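Local coordinates for odorant-binding protein 1F (Rattus norvegicus, PDB 3FIQ) that binds odorants and, found in nasal epithelium, probably accepts a wide variety of them, as a secreted lipocalin, at residues Y38-E43 with I54-L59. Sequence-based numbering, arbitrary orientation.
Sequences YFQHME and IFNVKL
Two successive amides, those of Gln40 and His41, converge on the single carbonyl oxygen of Ile54, and this doubling shows how a classic beta bulge slips one strand past its antiparallel neighbour. Gln40 N lies 2.8 Å from Ile54 O and His41 N 3.1 Å from it, both donors approaching from the same face of the carbonyl plane. His41 O then accepts from Ile54 N at 2.9 Å. Before the bulge the register is regular: Tyr38 and Asn56 form a hydrogen-bonded pair with a nearly straight hydrogen bond (166°) from Tyr38 N to Asn56 O, returned by Asn56 N to Tyr38 O, while Phe39 and Phe55 make the non-hydrogen-bonded pair that follows.

At the first position of the bulge Gln40 turns its side chain toward the opposing strand. It leaves the backbone with CG anti to its own N (chi1 -176°), and its extended chain runs over the second strand, bringing OE1 3.7 Å from the CG2 methyl of Ile54; its NE2 donates to Asn156 of the C-terminal segment. Tyr38 and Asn56 send their side chains to one face, and the edge of the Tyr38 ring lies, in plane, against the backbone Asn56 O, with CD1 3.5 Å from that oxygen, and CE1 rests 3.9 Å from Lys58 CG. The phenol OH is fixed by Thr152 and Arg36, whereas the bent chain of Lys58 carries NZ to Ser61 O.

Phe39 and Phe55 occupy the other face, where CD1 of Phe39 approaches Phe55 CB at 4.2 Å. Their rings go on to different neighbours, Phe39 to Phe100 across the barrel and Phe55 to Tyr82 and His66. Strands 38-44 and 50-59 thus form a bulged beta hairpin, one of the antiparallel connections that build the lipocalin beta-barrel.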
loop_
_atom_site.group_PDB
_atom_site.type_symbol
_atom_site.label_atom_id
_atom_site.label_comp_id
_atom_site.label_asym_id
_atom_site.label_seq_id
_atom_site.Cartn_x
_atom_site.Cartn_y
_atom_site.Cartn_z
ATOM N N TYR A 38 -7.049 0.467 -3.563
ATOM C CA TYR A 38 -6.909 -0.507 -4.678
ATOM C C TYR A 38 -5.944 0.142 -5.692
ATOM O O TYR A 38 -6.337 1.030 -6.467
ATOM C CB TYR A 38 -8.222 -0.775 -5.335
ATOM C CG TYR A 38 -9.255 -1.517 -4.503
ATOM C CD1 TYR A 38 -10.060 -0.843 -3.568
ATOM C CD2 TYR A 38 -9.418 -2.905 -4.633
ATOM C CE1 TYR A 38 -11.011 -1.580 -2.794
ATOM C CE2 TYR A 38 -10.341 -3.601 -3.897
ATOM C CZ TYR A 38 -11.133 -2.928 -2.970
ATOM O OH TYR A 38 -12.088 -3.603 -2.234
ATOM N N PHE A 39 -4.665 -0.245 -5.630
ATOM C CA PHE A 39 -3.677 0.410 -6.510
ATOM C C PHE A 39 -4.087 0.223 -7.942
ATOM O O PHE A 39 -4.706 -0.774 -8.322
ATOM C CB PHE A 39 -2.281 -0.210 -6.291
ATOM C CG PHE A 39 -1.486 0.466 -5.146
ATOM C CD1 PHE A 39 -2.096 1.005 -4.030
ATOM C CD2 PHE A 39 -0.116 0.492 -5.185
ATOM C CE1 PHE A 39 -1.341 1.627 -2.994
ATOM C CE2 PHE A 39 0.612 1.085 -4.146
ATOM C CZ PHE A 39 0.007 1.621 -3.063
ATOM N N GLN A 40 -3.699 1.209 -8.741
ATOM C CA GLN A 40 -3.770 1.133 -10.189
ATOM C C GLN A 40 -2.436 1.319 -10.879
ATOM O O GLN A 40 -2.143 0.644 -11.884
ATOM C CB GLN A 40 -4.800 2.163 -10.663
ATOM C CG GLN A 40 -5.045 2.108 -12.181
ATOM C CD GLN A 40 -6.180 3.018 -12.571
ATOM O OE1 GLN A 40 -5.967 4.177 -12.976
ATOM N NE2 GLN A 40 -7.376 2.509 -12.437
ATOM N N HIS A 41 -1.623 2.285 -10.439
ATOM C CA HIS A 41 -0.418 2.646 -11.184
ATOM C C HIS A 41 0.552 3.353 -10.303
ATOM O O HIS A 41 0.143 4.057 -9.372
ATOM C CB HIS A 41 -0.825 3.591 -12.358
ATOM C CG HIS A 41 0.214 3.788 -13.421
ATOM N ND1 HIS A 41 1.156 4.798 -13.346
ATOM C CD2 HIS A 41 0.498 3.087 -14.567
ATOM C CE1 HIS A 41 1.963 4.710 -14.404
ATOM N NE2 HIS A 41 1.567 3.722 -15.168
ATOM N N MET A 42 1.845 3.183 -10.594
ATOM C CA MET A 42 2.921 3.941 -9.941
ATOM C C MET A 42 3.839 4.508 -10.955
ATOM O O MET A 42 4.124 3.895 -12.026
ATOM C CB MET A 42 3.681 3.049 -8.981
ATOM C CG MET A 42 2.859 2.536 -7.841
ATOM S SD MET A 42 3.770 1.953 -6.373
ATOM C CE MET A 42 4.405 0.416 -6.979
ATOM N N GLU A 43 4.368 5.709 -10.658
ATOM C CA GLU A 43 5.322 6.298 -11.564
ATOM C C GLU A 43 6.292 7.193 -10.829
ATOM O O GLU A 43 5.862 8.057 -10.081
ATOM C CB GLU A 43 4.607 7.110 -12.626
ATOM C CG GLU A 43 5.486 7.796 -13.604
ATOM C CD GLU A 43 4.719 8.834 -14.426
ATOM O OE1 GLU A 43 3.506 9.075 -14.187
ATOM O OE2 GLU A 43 5.362 9.448 -15.275
ATOM N N ILE A 54 -1.458 6.146 -8.237
ATOM C CA ILE A 54 -2.884 6.303 -8.558
ATOM C C ILE A 54 -3.555 5.062 -7.978
ATOM O O ILE A 54 -3.075 3.916 -8.169
ATOM C CB ILE A 54 -3.124 6.377 -10.066
ATOM C CG1 ILE A 54 -2.472 7.655 -10.595
ATOM C CG2 ILE A 54 -4.634 6.360 -10.370
ATOM C CD1 ILE A 54 -2.437 7.744 -12.135
ATOM N N PHE A 55 -4.642 5.269 -7.248
ATOM C CA PHE A 55 -5.399 4.178 -6.638
ATOM C C PHE A 55 -6.866 4.529 -6.582
ATOM O O PHE A 55 -7.237 5.685 -6.747
ATOM C CB PHE A 55 -4.884 3.879 -5.221
ATOM C CG PHE A 55 -5.019 4.974 -4.224
ATOM C CD1 PHE A 55 -3.976 5.869 -4.043
ATOM C CD2 PHE A 55 -6.120 5.065 -3.370
ATOM C CE1 PHE A 55 -4.083 6.894 -3.054
ATOM C CE2 PHE A 55 -6.169 6.016 -2.370
ATOM C CZ PHE A 55 -5.176 6.957 -2.228
ATOM N N ASN A 56 -7.688 3.522 -6.446
ATOM C CA ASN A 56 -9.113 3.723 -6.244
ATOM C C ASN A 56 -9.505 3.351 -4.848
ATOM O O ASN A 56 -8.944 2.449 -4.238
ATOM C CB ASN A 56 -9.977 2.912 -7.265
ATOM C CG ASN A 56 -9.975 3.570 -8.595
ATOM O OD1 ASN A 56 -10.704 4.571 -8.801
ATOM N ND2 ASN A 56 -9.137 3.104 -9.468
ATOM N N VAL A 57 -10.584 3.982 -4.362
ATOM C CA VAL A 57 -11.309 3.500 -3.206
ATOM C C VAL A 57 -12.698 3.294 -3.716
ATOM O O VAL A 57 -13.115 3.918 -4.674
ATOM C CB VAL A 57 -11.297 4.479 -1.962
ATOM C CG1 VAL A 57 -9.903 4.637 -1.427
ATOM C CG2 VAL A 57 -11.995 5.786 -2.241
ATOM N N LYS A 58 -13.421 2.363 -3.137
ATOM C CA LYS A 58 -14.771 2.152 -3.536
ATOM C C LYS A 58 -15.636 3.000 -2.649
ATOM O O LYS A 58 -15.475 2.992 -1.420
ATOM C CB LYS A 58 -15.174 0.704 -3.381
ATOM C CG LYS A 58 -14.452 -0.274 -4.208
ATOM C CD LYS A 58 -14.651 -0.110 -5.688
ATOM C CE LYS A 58 -16.126 0.074 -6.122
ATOM N NZ LYS A 58 -16.989 -1.166 -6.348
ATOM N N LEU A 59 -16.540 3.770 -3.284
ATOM C CA LEU A 59 -17.427 4.654 -2.531
ATOM C C LEU A 59 -18.790 4.444 -3.145
ATOM O O LEU A 59 -18.994 4.675 -4.332
ATOM C CB LEU A 59 -17.035 6.127 -2.615
ATOM C CG LEU A 59 -17.990 7.094 -1.965
ATOM C CD1 LEU A 59 -17.824 6.956 -0.469
ATOM C CD2 LEU A 59 -17.539 8.481 -2.439
#